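Local coordinates for uncharacterized protein YP_928783.1 (Shewanella amazonensis SB2B, PDB 3KE2), which is of unknown function but carries a winged helix-turn-helix domain, and so probably binds DNA, as many proteins of this fold do, at residues V64-D69 and G76-R81; R21-A26 and I60-E65; K41-P46 and L102-A107. One frame throughout, in Å; residues are numbered along the deposited sequence.

Contact 1: residues V64-D69 and G76-R81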
loop_
_atom_site.group_PDB
_atom_site.type_symbol
_atom_site.label_atom_id
_atom_site.label_comp_id
_atom_site.label_asym_id
_atom_site.label_seq_id
_atom_site.Cartn_x
_atom_site.Cartn_y
_atom_site.Cartn_z
ATOM N N VAL A 64 11.487 -7.664 1.347
ATOM C CA VAL A 64 12.731 -7.108 1.806
ATOM C C VAL A 64 13.620 -8.215 2.355
ATOM O O VAL A 64 13.140 -9.140 3.012
ATOM C CB VAL A 64 12.512 -6.033 2.910
ATOM C CG1 VAL A 64 11.669 -6.555 4.036
ATOM C CG2 VAL A 64 13.806 -5.601 3.463
ATOM N N GLU A 65 14.924 -8.108 2.060
ATOM C CA GLU A 65 15.954 -9.034 2.502
ATOM C C GLU A 65 16.968 -8.297 3.321
ATOM O O GLU A 65 17.114 -7.084 3.176
ATOM C CB GLU A 65 16.763 -9.533 1.334
ATOM C CG GLU A 65 16.092 -10.359 0.346
ATOM C CD GLU A 65 16.965 -10.552 -0.871
ATOM O OE1 GLU A 65 17.778 -9.652 -1.182
ATOM O OE2 GLU A 65 16.827 -11.586 -1.523
ATOM N N PHE A 66 17.726 -9.043 4.119
ATOM C CA PHE A 66 18.814 -8.481 4.887
ATOM C C PHE A 66 20.054 -9.184 4.359
ATOM O O PHE A 66 20.150 -10.405 4.385
ATOM C CB PHE A 66 18.616 -8.698 6.358
ATOM C CG PHE A 66 19.586 -7.966 7.196
ATOM C CD1 PHE A 66 19.465 -6.610 7.370
ATOM C CD2 PHE A 66 20.607 -8.633 7.856
ATOM C CE1 PHE A 66 20.378 -5.929 8.160
ATOM C CE2 PHE A 66 21.491 -7.960 8.651
ATOM C CZ PHE A 66 21.380 -6.618 8.812
ATOM N N VAL A 67 21.000 -8.395 3.871
ATOM C CA VAL A 67 22.191 -8.923 3.220
ATOM C C VAL A 67 23.508 -8.584 3.875
ATOM O O VAL A 67 23.706 -7.481 4.292
ATOM C CB VAL A 67 22.252 -8.326 1.797
ATOM C CG1 VAL A 67 23.433 -8.895 1.014
ATOM C CG2 VAL A 67 20.936 -8.561 1.068
ATOM N N GLN A 68 24.418 -9.541 3.901
ATOM C CA GLN A 68 25.757 -9.358 4.430
ATOM C C GLN A 68 26.791 -9.782 3.425
ATOM O O GLN A 68 26.475 -10.453 2.465
ATOM C CB GLN A 68 26.004 -10.250 5.636
ATOM C CG GLN A 68 25.093 -10.054 6.782
ATOM C CD GLN A 68 25.421 -10.989 7.916
ATOM O OE1 GLN A 68 24.661 -11.927 8.209
ATOM N NE2 GLN A 68 26.586 -10.790 8.514
ATOM N N ASP A 69 28.041 -9.400 3.686
ATOM C CA ASP A 69 29.199 -9.841 2.900
ATOM C C ASP A 69 29.295 -11.348 3.080
ATOM O O ASP A 69 28.797 -11.903 4.064
ATOM C CB ASP A 69 30.507 -9.200 3.401
ATOM C CG ASP A 69 30.686 -9.366 4.942
ATOM O OD1 ASP A 69 29.698 -9.027 5.688
ATOM O OD2 ASP A 69 31.773 -9.826 5.432
ATOM N N GLY A 76 24.966 -6.144 8.314
ATOM C CA GLY A 76 24.247 -6.255 7.067
ATOM C C GLY A 76 23.476 -5.001 6.730
ATOM O O GLY A 76 23.527 -4.012 7.451
ATOM N N TYR A 77 22.745 -5.057 5.632
ATOM C CA TYR A 77 21.921 -3.948 5.221
ATOM C C TYR A 77 20.670 -4.492 4.557
ATOM O O TYR A 77 20.664 -5.590 4.045
ATOM C CB TYR A 77 22.689 -3.023 4.288
ATOM C CG TYR A 77 23.088 -3.637 2.970
ATOM C CD1 TYR A 77 24.298 -4.321 2.822
ATOM C CD2 TYR A 77 22.260 -3.524 1.864
ATOM C CE1 TYR A 77 24.656 -4.897 1.593
ATOM C CE2 TYR A 77 22.605 -4.081 0.641
ATOM C CZ TYR A 77 23.803 -4.760 0.508
ATOM O OH TYR A 77 24.118 -5.285 -0.722
ATOM N N TYR A 78 19.593 -3.741 4.615
ATOM C CA TYR A 78 18.364 -4.168 4.002
ATOM C C TYR A 78 18.352 -3.858 2.512
ATOM O O TYR A 78 18.927 -2.881 2.060
ATOM C CB TYR A 78 17.177 -3.471 4.663
ATOM C CG TYR A 78 16.886 -3.875 6.100
ATOM C CD1 TYR A 78 16.114 -4.998 6.382
ATOM C CD2 TYR A 78 17.336 -3.106 7.183
ATOM C CE1 TYR A 78 15.814 -5.353 7.697
ATOM C CE2 TYR A 78 17.043 -3.473 8.526
ATOM C CZ TYR A 78 16.277 -4.594 8.760
ATOM O OH TYR A 78 15.971 -4.985 10.057
ATOM N N ARG A 79 17.697 -4.718 1.757
ATOM C CA ARG A 79 17.525 -4.541 0.332
ATOM C C ARG A 79 16.114 -4.942 -0.067
ATOM O O ARG A 79 15.577 -5.924 0.455
ATOM C CB ARG A 79 18.507 -5.377 -0.467
ATOM C CG ARG A 79 18.270 -5.299 -1.967
ATOM C CD ARG A 79 19.474 -5.771 -2.731
ATOM N NE ARG A 79 19.783 -7.141 -2.369
ATOM C CZ ARG A 79 20.986 -7.719 -2.479
ATOM N NH1 ARG A 79 22.068 -7.056 -2.901
ATOM N NH2 ARG A 79 21.111 -8.974 -2.107
ATOM N N ILE A 80 15.531 -4.204 -1.007
ATOM C CA ILE A 80 14.210 -4.497 -1.497
ATOM C C ILE A 80 14.357 -5.527 -2.597
ATOM O O ILE A 80 14.975 -5.238 -3.635
ATOM C CB ILE A 80 13.536 -3.226 -2.047
ATOM C CG1 ILE A 80 13.488 -2.140 -0.956
ATOM C CG2 ILE A 80 12.161 -3.529 -2.570
ATOM C CD1 ILE A 80 12.834 -2.555 0.287
ATOM N N ARG A 81 13.834 -6.741 -2.361
ATOM C CA ARG A 81 13.890 -7.824 -3.359
ATOM C C ARG A 81 12.931 -7.478 -4.470
ATOM O O ARG A 81 13.257 -7.615 -5.644
ATOM C CB ARG A 81 13.537 -9.192 -2.765
ATOM C CG ARG A 81 13.470 -10.333 -3.816
ATOM C CD ARG A 81 13.116 -11.708 -3.210
ATOM N NE ARG A 81 12.986 -12.742 -4.245
ATOM C CZ ARG A 81 13.965 -13.554 -4.628
ATOM N NH1 ARG A 81 15.156 -13.476 -4.059
ATOM N NH2 ARG A 81 13.748 -14.445 -5.579
#

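Contact 2: residues R21-A26 and I60-E65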
loop_
_atom_site.group_PDB
_atom_site.type_symbol
_atom_site.label_atom_id
_atom_site.label_comp_id
_atom_site.label_asym_id
_atom_site.label_seq_id
_atom_site.Cartn_x
_atom_site.Cartn_y
_atom_site.Cartn_z
ATOM N N ARG A 21 4.513 5.108 6.168
ATOM C CA ARG A 21 5.717 4.802 6.924
ATOM C C ARG A 21 6.451 3.689 6.219
ATOM O O ARG A 21 7.668 3.722 6.052
ATOM C CB ARG A 21 5.365 4.371 8.364
ATOM C CG ARG A 21 6.583 4.019 9.275
ATOM C CD ARG A 21 6.179 3.617 10.730
ATOM N NE ARG A 21 5.314 4.606 11.387
ATOM C CZ ARG A 21 4.026 4.412 11.657
ATOM N NH1 ARG A 21 3.480 3.241 11.394
ATOM N NH2 ARG A 21 3.306 5.360 12.241
ATOM N N LYS A 22 5.693 2.679 5.790
ATOM C CA LYS A 22 6.318 1.544 5.123
ATOM C C LYS A 22 6.890 2.011 3.803
ATOM O O LYS A 22 7.998 1.625 3.460
ATOM C CB LYS A 22 5.350 0.359 4.921
ATOM C CG LYS A 22 4.578 -0.082 6.199
ATOM C CD LYS A 22 3.638 -1.294 5.943
ATOM C CE LYS A 22 2.372 -1.310 6.873
ATOM N NZ LYS A 22 2.639 -1.269 8.329
ATOM N N LEU A 23 6.174 2.858 3.067
ATOM C CA LEU A 23 6.707 3.324 1.769
ATOM C C LEU A 23 7.931 4.194 1.912
ATOM O O LEU A 23 8.830 4.165 1.056
ATOM C CB LEU A 23 5.657 4.077 0.948
ATOM C CG LEU A 23 4.773 3.298 -0.017
ATOM C CD1 LEU A 23 4.326 1.994 0.524
ATOM C CD2 LEU A 23 3.581 4.197 -0.368
ATOM N N TYR A 24 7.957 4.971 2.992
ATOM C CA TYR A 24 9.067 5.885 3.257
ATOM C C TYR A 24 10.313 5.091 3.605
ATOM O O TYR A 24 11.420 5.383 3.093
ATOM C CB TYR A 24 8.726 6.871 4.377
ATOM C CG TYR A 24 9.797 7.908 4.581
ATOM C CD1 TYR A 24 9.990 8.927 3.659
ATOM C CD2 TYR A 24 10.606 7.884 5.690
ATOM C CE1 TYR A 24 10.994 9.895 3.839
ATOM C CE2 TYR A 24 11.601 8.836 5.876
ATOM C CZ TYR A 24 11.792 9.838 4.947
ATOM O OH TYR A 24 12.785 10.784 5.161
ATOM N N LEU A 25 10.153 4.097 4.477
ATOM C CA LEU A 25 11.300 3.263 4.840
ATOM C C LEU A 25 11.841 2.575 3.582
ATOM O O LEU A 25 13.043 2.613 3.292
ATOM C CB LEU A 25 10.928 2.240 5.891
ATOM C CG LEU A 25 10.729 2.778 7.275
ATOM C CD1 LEU A 25 10.431 1.630 8.211
ATOM C CD2 LEU A 25 11.991 3.480 7.666
ATOM N N ALA A 26 10.930 2.001 2.813
ATOM C CA ALA A 26 11.311 1.308 1.615
ATOM C C ALA A 26 12.081 2.241 0.694
ATOM O O ALA A 26 13.029 1.819 0.048
ATOM C CB ALA A 26 10.074 0.757 0.916
ATOM N N ILE A 60 1.979 -5.586 2.294
ATOM C CA ILE A 60 1.659 -4.769 1.128
ATOM C C ILE A 60 2.452 -5.197 -0.106
ATOM O O ILE A 60 2.537 -4.459 -1.071
ATOM C CB ILE A 60 1.831 -3.247 1.438
ATOM C CG1 ILE A 60 3.284 -2.854 1.741
ATOM C CG2 ILE A 60 0.886 -2.863 2.616
ATOM C CD1 ILE A 60 3.554 -1.308 1.704
ATOM N N GLY A 61 3.025 -6.398 -0.071
ATOM C CA GLY A 61 3.773 -6.944 -1.226
ATOM C C GLY A 61 5.213 -6.517 -1.478
ATOM O O GLY A 61 5.744 -6.760 -2.559
ATOM N N ILE A 62 5.825 -5.842 -0.513
ATOM C CA ILE A 62 7.224 -5.428 -0.637
ATOM C C ILE A 62 8.054 -6.522 0.037
ATOM O O ILE A 62 7.904 -6.776 1.248
ATOM C CB ILE A 62 7.510 -4.062 0.005
ATOM C CG1 ILE A 62 6.656 -2.974 -0.652
ATOM C CG2 ILE A 62 8.956 -3.706 -0.139
ATOM C CD1 ILE A 62 6.837 -1.546 -0.068
ATOM N N GLU A 63 8.882 -7.208 -0.750
ATOM C CA GLU A 63 9.747 -8.251 -0.216
ATOM C C GLU A 63 11.089 -7.611 0.080
ATOM O O GLU A 63 11.731 -7.067 -0.824
ATOM C CB GLU A 63 9.894 -9.384 -1.206
ATOM C CG GLU A 63 8.522 -9.995 -1.600
ATOM C CD GLU A 63 8.603 -11.030 -2.729
ATOM O OE1 GLU A 63 9.740 -11.306 -3.229
ATOM O OE2 GLU A 63 7.516 -11.551 -3.113
ATOM N N VAL A 64 11.487 -7.664 1.347
ATOM C CA VAL A 64 12.731 -7.108 1.806
ATOM C C VAL A 64 13.620 -8.215 2.355
ATOM O O VAL A 64 13.140 -9.140 3.012
ATOM C CB VAL A 64 12.512 -6.033 2.910
ATOM C CG1 VAL A 64 11.669 -6.555 4.036
ATOM C CG2 VAL A 64 13.806 -5.601 3.463
ATOM N N GLU A 65 14.924 -8.108 2.060
ATOM C CA GLU A 65 15.954 -9.034 2.502
ATOM C C GLU A 65 16.968 -8.297 3.321
ATOM O O GLU A 65 17.114 -7.084 3.176
ATOM C CB GLU A 65 16.763 -9.533 1.334
ATOM C CG GLU A 65 16.092 -10.359 0.346
ATOM C CD GLU A 65 16.965 -10.552 -0.871
ATOM O OE1 GLU A 65 17.778 -9.652 -1.182
ATOM O OE2 GLU A 65 16.827 -11.586 -1.523
#

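Contact 3: residues K41-P46 and L102-A107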
loop_
_atom_site.group_PDB
_atom_site.type_symbol
_atom_site.label_atom_id
_atom_site.label_comp_id
_atom_site.label_asym_id
_atom_site.label_seq_id
_atom_site.Cartn_x
_atom_site.Cartn_y
_atom_site.Cartn_z
ATOM N N LYS A 41 19.018 6.397 13.672
ATOM C CA LYS A 41 19.729 7.676 13.806
ATOM C C LYS A 41 19.257 8.718 12.799
ATOM O O LYS A 41 19.231 9.918 13.115
ATOM C CB LYS A 41 21.212 7.474 13.643
ATOM C CG LYS A 41 21.833 6.641 14.719
ATOM C CD LYS A 41 23.288 6.372 14.373
ATOM C CE LYS A 41 24.056 5.708 15.507
ATOM N NZ LYS A 41 25.472 5.439 15.091
ATOM N N LEU A 42 18.887 8.259 11.604
ATOM C CA LEU A 42 18.399 9.143 10.546
ATOM C C LEU A 42 16.964 9.591 10.710
ATOM O O LEU A 42 16.649 10.738 10.427
ATOM C CB LEU A 42 18.478 8.453 9.170
ATOM C CG LEU A 42 17.833 9.209 7.991
ATOM C CD1 LEU A 42 18.487 10.593 7.761
ATOM C CD2 LEU A 42 17.897 8.364 6.749
ATOM N N THR A 43 16.086 8.692 11.119
ATOM C CA THR A 43 14.665 9.032 11.180
ATOM C C THR A 43 14.152 9.340 12.553
ATOM O O THR A 43 13.105 9.958 12.672
ATOM C CB THR A 43 13.787 7.868 10.661
ATOM O OG1 THR A 43 13.829 6.783 11.594
ATOM C CG2 THR A 43 14.256 7.399 9.286
ATOM N N GLY A 44 14.849 8.892 13.593
ATOM C CA GLY A 44 14.380 9.129 14.943
ATOM C C GLY A 44 13.390 8.071 15.436
ATOM O O GLY A 44 13.157 7.983 16.640
HETATM N N MSE A 45 12.789 7.265 14.548
HETATM C CA MSE A 45 11.857 6.204 14.953
HETATM C C MSE A 45 12.628 5.205 15.845
HETATM O O MSE A 45 13.762 4.855 15.525
HETATM C CB MSE A 45 11.257 5.466 13.729
HETATM C CG MSE A 45 10.627 6.339 12.610
HETATM SE SE MSE A 45 9.884 5.355 11.026
HETATM C CE MSE A 45 9.712 6.853 9.755
ATOM N N PRO A 46 12.023 4.733 16.955
ATOM C CA PRO A 46 12.777 3.767 17.766
ATOM C C PRO A 46 12.850 2.420 17.073
ATOM O O PRO A 46 12.052 2.143 16.154
ATOM C CB PRO A 46 11.957 3.669 19.054
ATOM C CG PRO A 46 10.558 3.891 18.607
ATOM C CD PRO A 46 10.636 4.879 17.442
ATOM N N LEU A 102 4.852 12.221 8.587
ATOM C CA LEU A 102 5.366 11.176 9.500
ATOM C C LEU A 102 6.134 11.730 10.693
ATOM O O LEU A 102 6.402 10.993 11.647
ATOM C CB LEU A 102 6.262 10.178 8.742
ATOM C CG LEU A 102 5.613 9.146 7.799
ATOM C CD1 LEU A 102 6.646 8.532 6.848
ATOM C CD2 LEU A 102 4.876 8.052 8.593
ATOM N N GLY A 103 6.491 13.015 10.628
ATOM C CA GLY A 103 7.253 13.682 11.687
ATOM C C GLY A 103 8.712 13.229 11.759
ATOM O O GLY A 103 9.317 13.205 12.842
ATOM N N VAL A 104 9.293 12.883 10.608
ATOM C CA VAL A 104 10.674 12.407 10.590
ATOM C C VAL A 104 11.662 13.557 10.826
ATOM O O VAL A 104 11.697 14.565 10.094
ATOM C CB VAL A 104 11.007 11.636 9.298
ATOM C CG1 VAL A 104 12.483 11.276 9.252
ATOM C CG2 VAL A 104 10.169 10.379 9.223
ATOM N N ASP A 105 12.447 13.361 11.883
ATOM C CA ASP A 105 13.463 14.272 12.337
ATOM C C ASP A 105 14.828 13.581 12.190
ATOM O O ASP A 105 14.984 12.472 12.730
ATOM C CB ASP A 105 13.197 14.610 13.829
ATOM C CG ASP A 105 14.120 15.725 14.397
ATOM O OD1 ASP A 105 14.076 16.840 13.844
ATOM O OD2 ASP A 105 14.824 15.513 15.432
ATOM N N ASP A 106 15.782 14.174 11.436
ATOM C CA ASP A 106 17.169 13.633 11.364
ATOM C C ASP A 106 17.721 13.921 12.739
ATOM O O ASP A 106 18.076 15.056 13.050
ATOM C CB ASP A 106 18.030 14.255 10.255
ATOM C CG ASP A 106 19.519 13.761 10.272
ATOM O OD1 ASP A 106 20.002 13.216 11.292
ATOM O OD2 ASP A 106 20.223 13.948 9.255
ATOM N N ALA A 107 17.742 12.888 13.573
ATOM C CA ALA A 107 18.172 12.999 14.969
ATOM C C ALA A 107 19.431 13.867 15.220
ATOM O O ALA A 107 19.499 14.582 16.220
ATOM C CB ALA A 107 18.354 11.567 15.557
#

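Contact 1: residues V64-D69 and G76-R81
With CG anti to the backbone N in Phe66 (chi1 -171°) and anti to the carbonyl carbon in Tyr78 (chi1 -68°), the two rings of this cross-strand pair meet as a T-shaped stack. The edge of Phe66 points into the face of Tyr78, CD1 standing nearly over its centre, with centroids 5.0 Å apart and planes at 67°. The far end of the Phe66 ring reaches back to Gly76, its CZ 3.4 Å from that residue's CA. Val64 CG2 meets Tyr78 CD1 at 3.8 Å, and Ile54 and Met29 extend this apolar face into the helices. Were Tyr78 a serine, the edge of Phe66 would probably be left without its aromatic partner and Val64 CG2 without the ring it packs on. On the other face, Val67 CB sits over the Tyr77 ring, while Glu65 OE1 forms a weakly hydrogen-bonded salt bridge with Arg79 NE (3.4 Å) and OE2 a longer one with Arg81 NH1 in the conformer given. Backbone hydrogen bonds run from Glu65 N to Arg79 O and Val67 N to Tyr77 O, both 2.8 Å, each returned by the partner residue. Such a twisted antiparallel hairpin is consistent with the wing of a winged helix domain.

Contact 2: residues R21-A26 and I60-E65
Ile60 CD1 presses against Leu23 CD1 at 3.6 Å, the closest approach between the helical turn of 21-26 and the chain of 60-65. The two side chains cross at a slant, methyl against methyl. Ile60 owes its reach to its torsions: CG1 stands between the backbone N and the carbonyl carbon (chi1 65°), and the extended continuation (chi2 166°) carries CD1 to the helix. Ile62, two residues further on, is also extended, and its CD1 lies 3.7 Å from Ile60 CD1, so that the two isoleucines present a paired hydrophobic tip. Ala26 receives the Ile62 end of that tip, CB to CD1 4.1 Å, its short side chain letting the longer one approach the helix.

Away from this point the contact becomes looser. Leu23 CD1 is 4.4 Å from Ile62 CD1, and Lys22 joins only through its CB, 4.0 Å from Ile60 CD1. The lysine chain then leads outward, bending at its last torsion, and NZ is hydrogen-bonded to Ser56 OG; hydrocarbon covers the core while the charge is delivered to the margin. Phe57 packs on both Lys22 and Ile62, and the second subunit adds cover, with its Pro85 on Leu23 and its Phe19 on Ile60. The example is one of purely apolar packing across the two segments: residues just before the wing are pinned to the long helix 14-31, an arrangement consistent with the hairpin of a winged helix domain seated on its helical core.

Contact 3: residues K41-P46 and L102-A107
The carboxylate of Asp106 turns one flat side to Leu42, whose CD1 lies over it, 4.2 Å from Asp106 CG; the other side is turned away from residues 41-46. The two side chains cross at about a right angle. OD1 is not spent on this contact: it caps the backbone N of Val108, making Asp106 the N-cap of helix 107-110.

Beside this, carbonyl groups at the end of helix 36-43 meet the incoming chain. Leu42 O takes a CA-H...O contact from Asp106 CA at 3.1 Å, nearly straight at 163°. Ala107 N reaches Lys41 O in a weak bond of 3.4 Å, strongly bent at 120°. Thr43 O and Asp105 O, two acceptors 3.1 Å apart, have no bond between them.

Val104 supplies the apolar part by straddling the turn with its two branches. CG1, anti to the backbone N (chi1 174°), lies 3.7 Å from Thr43 CA, while CG2 meets the end of Met45, a selenomethionine in this crystal, at 3.6 Å from its CE in the conformer given. Thr43 closes the corner itself: its OG1 accepts from Met45 N at 3.2 Å, an ST turn, and also bonds Leu39 O within the helix. Gly44, with positive phi, then takes the chain out of the helix toward Pro46, the N-cap of helix 47-55.

The contact thus lies where the link between helices 36-43 and 47-55, consistent with the turn of the helix-turn-helix, is touched by the tail that leaves helix 88-102 through the Schellman motif at Gly103. Helix 14-31 flanks the junction, with Leu28 against Thr43, Arg21 against Met45 and Leu102, and Tyr24 also against Leu102.

In the fold
Contact 2 belongs to the core, about 6 Å from the centre of the chain, whereas contacts 1 and 3 are surface arrangements on opposite sides of it, their own centres about 21 Å apart. Contacts 1 and 2 share strand 63-67, so the chain that packs on the helix continues directly into the wing. Helix 14-31 also reaches contact 3, Tyr24 CB lying 3.6 Å from Leu102 CD1. Chemistry follows place: buried aliphatic packing alone in contact 2; backbone pairing with aromatic and charged side chains on separate faces in contact 1; and, in contact 3, weak backbone contacts, helix-end geometry and a small apolar patch.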